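Uly1 (Catenovulum maritimum, PDB 7DRQ) cleaves the algal polysaccharide ulvan, probably by beta-elimination, as a calcium-binding lyase of polysaccharide lyase family 24. Local coordinates at residues P48-M62 against K446-L460. Numbering follows the deposited sequence.
Sequences PHGDAIKVYKNYVFM and KGIVHIHDGKLYYYL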
ATOM      1  N   PRO A  48       2.001 -11.496   4.025  1.00 10.05           N
ATOM      2  CA  PRO A  48       2.394 -10.393   3.151  1.00 11.77           C
ATOM      3  C   PRO A  48       1.395  -9.250   3.255  1.00 10.59           C
ATOM      4  O   PRO A  48       0.189  -9.477   3.266  1.00 11.52           O
ATOM      5  CB  PRO A  48       2.383 -11.027   1.759  1.00 12.94           C
ATOM      6  CG  PRO A  48       1.339 -12.074   1.846  1.00 13.54           C
ATOM      7  CD  PRO A  48       1.287 -12.549   3.281  1.00 11.38           C
ATOM      8  N   HIS A  49       1.903  -8.026   3.331  1.00 11.49           N
ATOM      9  CA  HIS A  49       1.047  -6.871   3.531  1.00 10.96           C
ATOM     10  C   HIS A  49       1.817  -5.617   3.145  1.00 12.30           C
ATOM     11  O   HIS A  49       3.021  -5.527   3.392  1.00 12.07           O
ATOM     12  CB  HIS A  49       0.586  -6.783   4.989  1.00 11.72           C
ATOM     13  CG  HIS A  49      -0.627  -5.931   5.191  1.00 11.15           C
ATOM     14  ND1 HIS A  49      -1.787  -6.109   4.470  1.00 12.87           N
ATOM     15  CD2 HIS A  49      -0.873  -4.923   6.062  1.00 12.51           C
ATOM     16  CE1 HIS A  49      -2.693  -5.235   4.878  1.00 14.87           C
ATOM     17  NE2 HIS A  49      -2.164  -4.508   5.848  1.00 14.70           N
ATOM     18  N   GLY A  50       1.106  -4.653   2.560  1.00 11.08           N
ATOM     19  CA  GLY A  50       1.729  -3.409   2.134  1.00 10.76           C
ATOM     20  C   GLY A  50       2.425  -3.562   0.792  1.00 10.78           C
ATOM     21  O   GLY A  50       2.200  -4.516   0.040  1.00 10.46           O
ATOM     22  N   ASP A  51       3.296  -2.592   0.496  1.00  8.81           N
ATOM     23  CA  ASP A  51       4.007  -2.540  -0.781  1.00  9.56           C
ATOM     24  C   ASP A  51       5.242  -3.446  -0.723  1.00 11.34           C
ATOM     25  O   ASP A  51       6.394  -3.018  -0.821  1.00  9.75           O
ATOM     26  CB  ASP A  51       4.374  -1.096  -1.102  1.00 12.09           C
ATOM     27  CG  ASP A  51       4.841  -0.921  -2.517  1.00 14.09           C
ATOM     28  OD1 ASP A  51       4.390  -1.693  -3.398  1.00 15.90           O
ATOM     29  OD2 ASP A  51       5.669  -0.018  -2.749  1.00 10.52           O
ATOM     30  N   ALA A  52       4.969  -4.733  -0.551  1.00 10.48           N
ATOM     31  CA  ALA A  52       5.967  -5.666  -0.051  1.00  7.86           C
ATOM     32  C   ALA A  52       6.593  -6.543  -1.122  1.00 11.28           C
ATOM     33  O   ALA A  52       7.388  -7.426  -0.783  1.00 11.09           O
ATOM     34  CB  ALA A  52       5.347  -6.561   1.034  1.00  9.44           C
ATOM     35  N   ILE A  53       6.256  -6.358  -2.394  1.00  8.80           N
ATOM     36  CA  ILE A  53       6.852  -7.189  -3.433  1.00  9.70           C
ATOM     37  C   ILE A  53       7.106  -6.355  -4.681  1.00 10.62           C
ATOM     38  O   ILE A  53       6.232  -5.605  -5.126  1.00 12.83           O
ATOM     39  CB  ILE A  53       5.974  -8.420  -3.745  1.00 10.22           C
ATOM     40  CG1 ILE A  53       6.477  -9.128  -5.001  1.00 10.28           C
ATOM     41  CG2 ILE A  53       4.498  -8.057  -3.863  1.00 10.45           C
ATOM     42  CD1 ILE A  53       5.989 -10.563  -5.098  1.00 10.77           C
ATOM     43  N   LYS A  54       8.309  -6.483  -5.247  1.00 11.38           N
ATOM     44  CA  LYS A  54       8.657  -5.814  -6.493  1.00 11.71           C
ATOM     45  C   LYS A  54       9.455  -6.772  -7.361  1.00 14.76           C
ATOM     46  O   LYS A  54      10.113  -7.688  -6.857  1.00 12.14           O
ATOM     47  CB  LYS A  54       9.492  -4.543  -6.269  1.00 13.06           C
ATOM     48  CG  LYS A  54       8.759  -3.419  -5.560  1.00 10.63           C
ATOM     49  CD  LYS A  54       7.597  -2.927  -6.405  1.00 11.78           C
ATOM     50  CE  LYS A  54       6.591  -2.192  -5.526  1.00 11.39           C
ATOM     51  NZ  LYS A  54       7.242  -0.992  -4.864  1.00 10.79           N
ATOM     52  N   VAL A  55       9.397  -6.547  -8.669  1.00 10.51           N
ATOM     53  CA  VAL A  55      10.168  -7.319  -9.638  1.00 12.30           C
ATOM     54  C   VAL A  55      11.050  -6.364 -10.424  1.00 15.82           C
ATOM     55  O   VAL A  55      10.570  -5.351 -10.946  1.00 17.48           O
ATOM     56  CB  VAL A  55       9.260  -8.137 -10.574  1.00 13.92           C
ATOM     57  CG1 VAL A  55      10.110  -8.997 -11.515  1.00 13.91           C
ATOM     58  CG2 VAL A  55       8.357  -9.040  -9.752  1.00 13.17           C
ATOM     59  N   TYR A  56      12.343  -6.684 -10.490  1.00 13.67           N
ATOM     60  CA  TYR A  56      13.326  -5.910 -11.242  1.00 12.28           C
ATOM     61  C   TYR A  56      14.196  -6.892 -12.009  1.00 15.54           C
ATOM     62  O   TYR A  56      14.898  -7.702 -11.392  1.00 12.29           O
ATOM     63  CB  TYR A  56      14.192  -5.042 -10.320  1.00 14.45           C
ATOM     64  CG  TYR A  56      15.405  -4.487 -11.030  1.00 17.03           C
ATOM     65  CD1 TYR A  56      15.274  -3.484 -11.983  1.00 16.98           C
ATOM     66  CD2 TYR A  56      16.681  -4.980 -10.769  1.00 15.27           C
ATOM     67  CE1 TYR A  56      16.382  -2.984 -12.652  1.00 16.75           C
ATOM     68  CE2 TYR A  56      17.784  -4.485 -11.425  1.00 16.34           C
ATOM     69  CZ  TYR A  56      17.631  -3.488 -12.367  1.00 18.36           C
ATOM     70  OH  TYR A  56      18.733  -3.002 -13.027  1.00 20.28           O
ATOM     71  N   LYS A  57      14.148  -6.823 -13.342  1.00 13.16           N
ATOM     72  CA  LYS A  57      14.822  -7.800 -14.192  1.00 14.79           C
ATOM     73  C   LYS A  57      14.459  -9.213 -13.738  1.00 15.52           C
ATOM     74  O   LYS A  57      13.273  -9.567 -13.700  1.00 13.06           O
ATOM     75  CB  LYS A  57      16.338  -7.570 -14.177  1.00 16.31           C
ATOM     76  CG  LYS A  57      16.740  -6.214 -14.751  1.00 19.41           C
ATOM     77  CD  LYS A  57      18.247  -6.070 -14.875  1.00 24.15           C
ATOM     78  CE  LYS A  57      18.612  -4.897 -15.779  1.00 30.80           C
ATOM     79  NZ  LYS A  57      17.722  -4.827 -16.976  1.00 34.60           N
ATOM     80  N   ASN A  58      15.454 -10.012 -13.357  1.00 16.40           N
ATOM     81  CA  ASN A  58      15.225 -11.395 -12.951  1.00 12.64           C
ATOM     82  C   ASN A  58      15.155 -11.580 -11.436  1.00 15.50           C
ATOM     83  O   ASN A  58      15.370 -12.693 -10.940  1.00 17.25           O
ATOM     84  CB  ASN A  58      16.311 -12.304 -13.538  1.00 14.98           C
ATOM     85  CG  ASN A  58      17.714 -11.846 -13.183  1.00 15.10           C
ATOM     86  OD1 ASN A  58      18.201 -10.848 -13.708  1.00 18.42           O
ATOM     87  ND2 ASN A  58      18.373 -12.580 -12.286  1.00 15.70           N
ATOM     88  N   TYR A  59      14.796 -10.546 -10.693  1.00 12.07           N
ATOM     89  CA  TYR A  59      14.796 -10.619  -9.238  1.00 12.71           C
ATOM     90  C   TYR A  59      13.426 -10.244  -8.704  1.00 12.88           C
ATOM     91  O   TYR A  59      12.849  -9.235  -9.124  1.00 16.55           O
ATOM     92  CB  TYR A  59      15.855  -9.691  -8.644  1.00 10.26           C
ATOM     93  CG  TYR A  59      17.250  -9.946  -9.145  1.00 14.97           C
ATOM     94  CD1 TYR A  59      17.999 -11.015  -8.670  1.00 15.75           C
ATOM     95  CD2 TYR A  59      17.830  -9.098 -10.086  1.00 17.52           C
ATOM     96  CE1 TYR A  59      19.304 -11.236  -9.133  1.00 18.41           C
ATOM     97  CE2 TYR A  59      19.112  -9.306 -10.549  1.00 20.09           C
ATOM     98  CZ  TYR A  59      19.844 -10.370 -10.074  1.00 18.99           C
ATOM     99  OH  TYR A  59      21.125 -10.563 -10.544  1.00 21.50           O
ATOM    100  N   VAL A  60      12.912 -11.046  -7.776  1.00 11.51           N
ATOM    101  CA  VAL A  60      11.693 -10.712  -7.047  1.00 10.71           C
ATOM    102  C   VAL A  60      12.097 -10.348  -5.628  1.00 12.99           C
ATOM    103  O   VAL A  60      12.636 -11.191  -4.899  1.00 15.44           O
ATOM    104  CB  VAL A  60      10.692 -11.881  -7.038  1.00 11.71           C
ATOM    105  CG1 VAL A  60       9.377 -11.425  -6.409  1.00 11.30           C
ATOM    106  CG2 VAL A  60      10.461 -12.380  -8.451  1.00 12.74           C
ATOM    107  N   PHE A  61      11.829  -9.106  -5.229  1.00 11.16           N
ATOM    108  CA  PHE A  61      12.140  -8.630  -3.891  1.00  9.92           C
ATOM    109  C   PHE A  61      10.881  -8.672  -3.036  1.00 11.32           C
ATOM    110  O   PHE A  61       9.834  -8.163  -3.448  1.00 12.83           O
ATOM    111  CB  PHE A  61      12.698  -7.207  -3.947  1.00 12.22           C
ATOM    112  CG  PHE A  61      14.047  -7.116  -4.610  1.00 12.05           C
ATOM    113  CD1 PHE A  61      14.151  -7.000  -5.988  1.00  9.99           C
ATOM    114  CD2 PHE A  61      15.210  -7.150  -3.853  1.00 12.70           C
ATOM    115  CE1 PHE A  61      15.385  -6.917  -6.598  1.00  9.94           C
ATOM    116  CE2 PHE A  61      16.452  -7.060  -4.459  1.00 10.28           C
ATOM    117  CZ  PHE A  61      16.539  -6.947  -5.833  1.00  9.59           C
HETATM  118  N   MSE A  62      10.974  -9.307  -1.866  1.00 10.27           N
HETATM  119  CA  MSE A  62       9.828  -9.445  -0.968  1.00  9.22           C
HETATM  120  C   MSE A  62      10.215  -9.128   0.467  1.00  9.88           C
HETATM  121  O   MSE A  62      11.233  -9.609   0.959  1.00 11.83           O
HETATM  122  CB  MSE A  62       9.252 -10.857  -1.056  1.00  9.76           C
HETATM  123  CG  MSE A  62       8.703 -11.186  -2.423  1.00  9.80           C
HETATM  124 SE   MSE A  62       8.312 -13.117  -2.525  0.87 14.21          SE
HETATM  125  CE  MSE A  62      10.057 -13.799  -3.031  1.00 10.91           C
ATOM    126  N   LYS A 446      -4.388 -15.140   2.604  1.00 10.49           N
ATOM    127  CA  LYS A 446      -4.176 -13.740   2.253  1.00 12.43           C
ATOM    128  C   LYS A 446      -3.160 -13.695   1.127  1.00 11.31           C
ATOM    129  O   LYS A 446      -2.237 -14.501   1.091  1.00  9.77           O
ATOM    130  CB  LYS A 446      -3.671 -12.952   3.470  1.00 13.89           C
ATOM    131  CG  LYS A 446      -3.529 -11.450   3.263  1.00 12.81           C
ATOM    132  CD  LYS A 446      -2.832 -10.813   4.474  1.00 11.58           C
ATOM    133  CE  LYS A 446      -3.057  -9.302   4.526  1.00 14.33           C
ATOM    134  NZ  LYS A 446      -2.479  -8.591   3.344  1.00 11.85           N
ATOM    135  N   GLY A 447      -3.314 -12.744   0.221  1.00 13.39           N
ATOM    136  CA  GLY A 447      -2.295 -12.559  -0.801  1.00 11.02           C
ATOM    137  C   GLY A 447      -2.207 -11.108  -1.204  1.00 12.43           C
ATOM    138  O   GLY A 447      -3.184 -10.361  -1.095  1.00 14.04           O
ATOM    139  N   ILE A 448      -1.015 -10.695  -1.639  1.00  8.44           N
ATOM    140  CA  ILE A 448      -0.866  -9.405  -2.302  1.00  9.53           C
ATOM    141  C   ILE A 448      -0.341  -9.626  -3.712  1.00 12.27           C
ATOM    142  O   ILE A 448       0.461 -10.528  -3.979  1.00 12.23           O
ATOM    143  CB  ILE A 448       0.036  -8.410  -1.534  1.00 14.77           C
ATOM    144  CG1 ILE A 448       1.450  -8.939  -1.386  1.00 16.90           C
ATOM    145  CG2 ILE A 448      -0.584  -8.035  -0.178  1.00 13.95           C
ATOM    146  CD1 ILE A 448       2.380  -7.942  -0.660  1.00 16.47           C
ATOM    147  N   VAL A 449      -0.805  -8.767  -4.619  1.00 13.83           N
ATOM    148  CA  VAL A 449      -0.618  -8.919  -6.057  1.00 11.32           C
ATOM    149  C   VAL A 449       0.388  -7.886  -6.548  1.00 13.84           C
ATOM    150  O   VAL A 449       0.321  -6.714  -6.158  1.00 12.26           O
ATOM    151  CB  VAL A 449      -1.968  -8.734  -6.775  1.00 12.62           C
ATOM    152  CG1 VAL A 449      -1.766  -8.580  -8.278  1.00 13.36           C
ATOM    153  CG2 VAL A 449      -2.910  -9.881  -6.436  1.00 13.71           C
ATOM    154  N   HIS A 450       1.304  -8.316  -7.421  1.00  9.15           N
ATOM    155  CA  HIS A 450       2.158  -7.414  -8.187  1.00 12.09           C
ATOM    156  C   HIS A 450       2.152  -7.875  -9.637  1.00 16.38           C
ATOM    157  O   HIS A 450       2.511  -9.018  -9.921  1.00 13.81           O
ATOM    158  CB  HIS A 450       3.585  -7.399  -7.632  1.00 12.51           C
ATOM    159  CG  HIS A 450       4.509  -6.475  -8.366  1.00 14.43           C
ATOM    160  ND1 HIS A 450       4.463  -5.107  -8.208  1.00 16.13           N
ATOM    161  CD2 HIS A 450       5.504  -6.719  -9.250  1.00 13.51           C
ATOM    162  CE1 HIS A 450       5.381  -4.545  -8.974  1.00 16.35           C
ATOM    163  NE2 HIS A 450       6.033  -5.500  -9.612  1.00 18.26           N
ATOM    164  N   ILE A 451       1.730  -6.998 -10.551  1.00 13.68           N
ATOM    165  CA  ILE A 451       1.728  -7.291 -11.981  1.00 14.41           C
ATOM    166  C   ILE A 451       3.000  -6.714 -12.584  1.00 16.51           C
ATOM    167  O   ILE A 451       3.313  -5.536 -12.368  1.00 15.24           O
ATOM    168  CB  ILE A 451       0.481  -6.701 -12.668  1.00 15.26           C
ATOM    169  CG1 ILE A 451      -0.803  -7.147 -11.952  1.00 18.06           C
ATOM    170  CG2 ILE A 451       0.466  -7.074 -14.153  1.00 15.43           C
ATOM    171  CD1 ILE A 451      -0.973  -8.645 -11.885  1.00 15.13           C
ATOM    172  N   HIS A 452       3.737  -7.526 -13.338  1.00 14.08           N
ATOM    173  CA  HIS A 452       4.979  -7.043 -13.933  1.00 16.32           C
ATOM    174  C   HIS A 452       5.252  -7.818 -15.212  1.00 18.72           C
ATOM    175  O   HIS A 452       5.335  -9.048 -15.181  1.00 15.75           O
ATOM    176  CB  HIS A 452       6.139  -7.186 -12.944  1.00 17.10           C
ATOM    177  CG  HIS A 452       7.478  -6.854 -13.521  1.00 19.53           C
ATOM    178  ND1 HIS A 452       7.980  -5.572 -13.536  1.00 19.50           N
ATOM    179  CD2 HIS A 452       8.418  -7.634 -14.104  1.00 19.53           C
ATOM    180  CE1 HIS A 452       9.174  -5.576 -14.098  1.00 22.23           C
ATOM    181  NE2 HIS A 452       9.462  -6.814 -14.455  1.00 19.18           N
ATOM    182  N   ASP A 453       5.379  -7.101 -16.329  1.00 17.03           N
ATOM    183  CA  ASP A 453       5.753  -7.691 -17.616  1.00 20.03           C
ATOM    184  C   ASP A 453       4.838  -8.854 -17.992  1.00 19.27           C
ATOM    185  O   ASP A 453       5.289  -9.945 -18.338  1.00 20.39           O
ATOM    186  CB  ASP A 453       7.215  -8.135 -17.594  1.00 20.95           C
ATOM    187  CG  ASP A 453       7.838  -8.162 -18.980  1.00 36.25           C
ATOM    188  OD1 ASP A 453       7.154  -7.759 -19.947  1.00 36.71           O
ATOM    189  OD2 ASP A 453       9.012  -8.585 -19.099  1.00 35.23           O
ATOM    190  N   GLY A 454       3.534  -8.614 -17.911  1.00 17.46           N
ATOM    191  CA  GLY A 454       2.571  -9.619 -18.315  1.00 19.53           C
ATOM    192  C   GLY A 454       2.430 -10.809 -17.395  1.00 16.46           C
ATOM    193  O   GLY A 454       1.773 -11.783 -17.772  1.00 17.74           O
ATOM    194  N   LYS A 455       3.016 -10.771 -16.199  1.00 15.92           N
ATOM    195  CA  LYS A 455       2.884 -11.873 -15.252  1.00 14.97           C
ATOM    196  C   LYS A 455       2.365 -11.366 -13.914  1.00 13.61           C
ATOM    197  O   LYS A 455       2.591 -10.213 -13.529  1.00 15.16           O
ATOM    198  CB  LYS A 455       4.214 -12.609 -15.051  1.00 13.62           C
ATOM    199  CG  LYS A 455       4.769 -13.203 -16.362  1.00 16.76           C
ATOM    200  CD  LYS A 455       5.948 -14.115 -16.115  1.00 20.19           C
ATOM    201  CE  LYS A 455       6.446 -14.715 -17.423  1.00 24.29           C
ATOM    202  NZ  LYS A 455       7.484 -15.749 -17.168  1.00 27.73           N
ATOM    203  N   LEU A 456       1.664 -12.261 -13.221  1.00 13.41           N
ATOM    204  CA  LEU A 456       1.115 -12.026 -11.891  1.00 13.79           C
ATOM    205  C   LEU A 456       2.053 -12.663 -10.868  1.00 12.82           C
ATOM    206  O   LEU A 456       2.318 -13.868 -10.930  1.00 13.77           O
ATOM    207  CB  LEU A 456      -0.297 -12.615 -11.778  1.00 13.01           C
ATOM    208  CG  LEU A 456      -0.838 -13.053 -10.404  1.00 13.07           C
ATOM    209  CD1 LEU A 456      -0.928 -11.864  -9.469  1.00 12.84           C
ATOM    210  CD2 LEU A 456      -2.215 -13.739 -10.508  1.00 14.48           C
ATOM    211  N   TYR A 457       2.586 -11.844  -9.970  1.00 11.10           N
ATOM    212  CA  TYR A 457       3.412 -12.291  -8.856  1.00 10.79           C
ATOM    213  C   TYR A 457       2.527 -12.241  -7.626  1.00 10.77           C
ATOM    214  O   TYR A 457       2.152 -11.157  -7.167  1.00 10.87           O
ATOM    215  CB  TYR A 457       4.655 -11.405  -8.711  1.00 10.41           C
ATOM    216  CG  TYR A 457       5.585 -11.556  -9.894  1.00  8.81           C
ATOM    217  CD1 TYR A 457       5.309 -10.924 -11.107  1.00 11.26           C
ATOM    218  CD2 TYR A 457       6.716 -12.373  -9.818  1.00 14.29           C
ATOM    219  CE1 TYR A 457       6.142 -11.083 -12.203  1.00 14.08           C
ATOM    220  CE2 TYR A 457       7.553 -12.549 -10.920  1.00 14.03           C
ATOM    221  CZ  TYR A 457       7.261 -11.897 -12.106  1.00 13.43           C
ATOM    222  OH  TYR A 457       8.088 -12.059 -13.199  1.00 14.82           O
ATOM    223  N   TYR A 458       2.139 -13.415  -7.127  1.00  9.20           N
ATOM    224  CA  TYR A 458       1.177 -13.517  -6.031  1.00  9.67           C
ATOM    225  C   TYR A 458       1.938 -13.935  -4.785  1.00 12.65           C
ATOM    226  O   TYR A 458       2.471 -15.045  -4.723  1.00 11.24           O
ATOM    227  CB  TYR A 458       0.075 -14.524  -6.372  1.00 10.08           C
ATOM    228  CG  TYR A 458      -1.274 -14.223  -5.766  1.00 10.30           C
ATOM    229  CD1 TYR A 458      -1.451 -13.176  -4.872  1.00 11.19           C
ATOM    230  CD2 TYR A 458      -2.384 -15.013  -6.091  1.00  9.92           C
ATOM    231  CE1 TYR A 458      -2.699 -12.906  -4.336  1.00 12.78           C
ATOM    232  CE2 TYR A 458      -3.623 -14.755  -5.559  1.00 13.01           C
ATOM    233  CZ  TYR A 458      -3.783 -13.714  -4.680  1.00 12.39           C
ATOM    234  OH  TYR A 458      -5.040 -13.481  -4.169  1.00 12.68           O
ATOM    235  N   TYR A 459       1.960 -13.054  -3.802  1.00  9.64           N
ATOM    236  CA  TYR A 459       2.722 -13.229  -2.567  1.00 10.77           C
ATOM    237  C   TYR A 459       1.702 -13.627  -1.509  1.00 11.55           C
ATOM    238  O   TYR A 459       0.826 -12.830  -1.157  1.00 10.80           O
ATOM    239  CB  TYR A 459       3.452 -11.920  -2.255  1.00 10.47           C
ATOM    240  CG  TYR A 459       4.431 -11.899  -1.100  1.00 11.21           C
ATOM    241  CD1 TYR A 459       4.816 -13.054  -0.432  1.00 11.55           C
ATOM    242  CD2 TYR A 459       4.969 -10.686  -0.678  1.00 11.50           C
ATOM    243  CE1 TYR A 459       5.724 -13.002   0.635  1.00 11.80           C
ATOM    244  CE2 TYR A 459       5.863 -10.622   0.368  1.00 12.80           C
ATOM    245  CZ  TYR A 459       6.235 -11.771   1.031  1.00 11.23           C
ATOM    246  OH  TYR A 459       7.131 -11.648   2.076  1.00 12.68           O
ATOM    247  N   LEU A 460       1.798 -14.854  -1.015  1.00 10.59           N
ATOM    248  CA  LEU A 460       0.663 -15.517  -0.386  1.00 10.82           C
ATOM    249  C   LEU A 460       0.994 -16.045   1.005  1.00 12.47           C
ATOM    250  O   LEU A 460       2.079 -16.579   1.223  1.00 12.17           O
ATOM    251  CB  LEU A 460       0.205 -16.689  -1.262  1.00  9.91           C
ATOM    252  CG  LEU A 460      -0.406 -16.304  -2.606  1.00 10.43           C
ATOM    253  CD1 LEU A 460      -0.232 -17.432  -3.619  1.00 10.58           C
ATOM    254  CD2 LEU A 460      -1.889 -15.948  -2.442  1.00 12.81           C
TER
HETATM  255  O   HOH W   1       8.275  -4.233 -10.159  1.00 22.68           O
HETATM  256  O   HOH W   2      11.629  -8.259 -15.358  1.00 26.03           O
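The Y459 ring stands between P48 and M62, with a different group over each face. P48 CB lies 3.5 Å from the ring centroid and only 11° off the normal, a CH-pi contact; against the opposite face the selenomethionine M62 places SE 4.1 Å from the centroid, a Met-aromatic contact. With CG anti to the backbone N (chi1 -173°), Y459 reaches across to the other segment, and its hydroxyl bonds to T63 O. V55 spreads over three rings: CG2 lies over the centre of Y457, 3.5 Å from its centroid, and also touches H450 CD2, while CB and CG1 rest on H452. The axes of strands 53-56 and 446-452 approach to 7.4 Å and no backbone hydrogen bond joins the two segments, so this is face-to-face packing of side chains from two antiparallel four-stranded sheets, consistent with neighbouring blades of a beta-propeller. I53 packs CG2 against I448 CD1, CD1 against Y457 CB (3.9 Å) and CB against Y459 CD2. H450 turns one face to I53 O and the CA of K54, and water 1 connects its NE2 (2.6 Å) with V55 N. At the P48 end, away from V55 and H452, the K446 chain, bent at chi4, brings NZ within 2.8 Å of both P48 O and H49 ND1; the first bond lies in the carbonyl plane, whereas the second is tilted 23° from the imidazole plane.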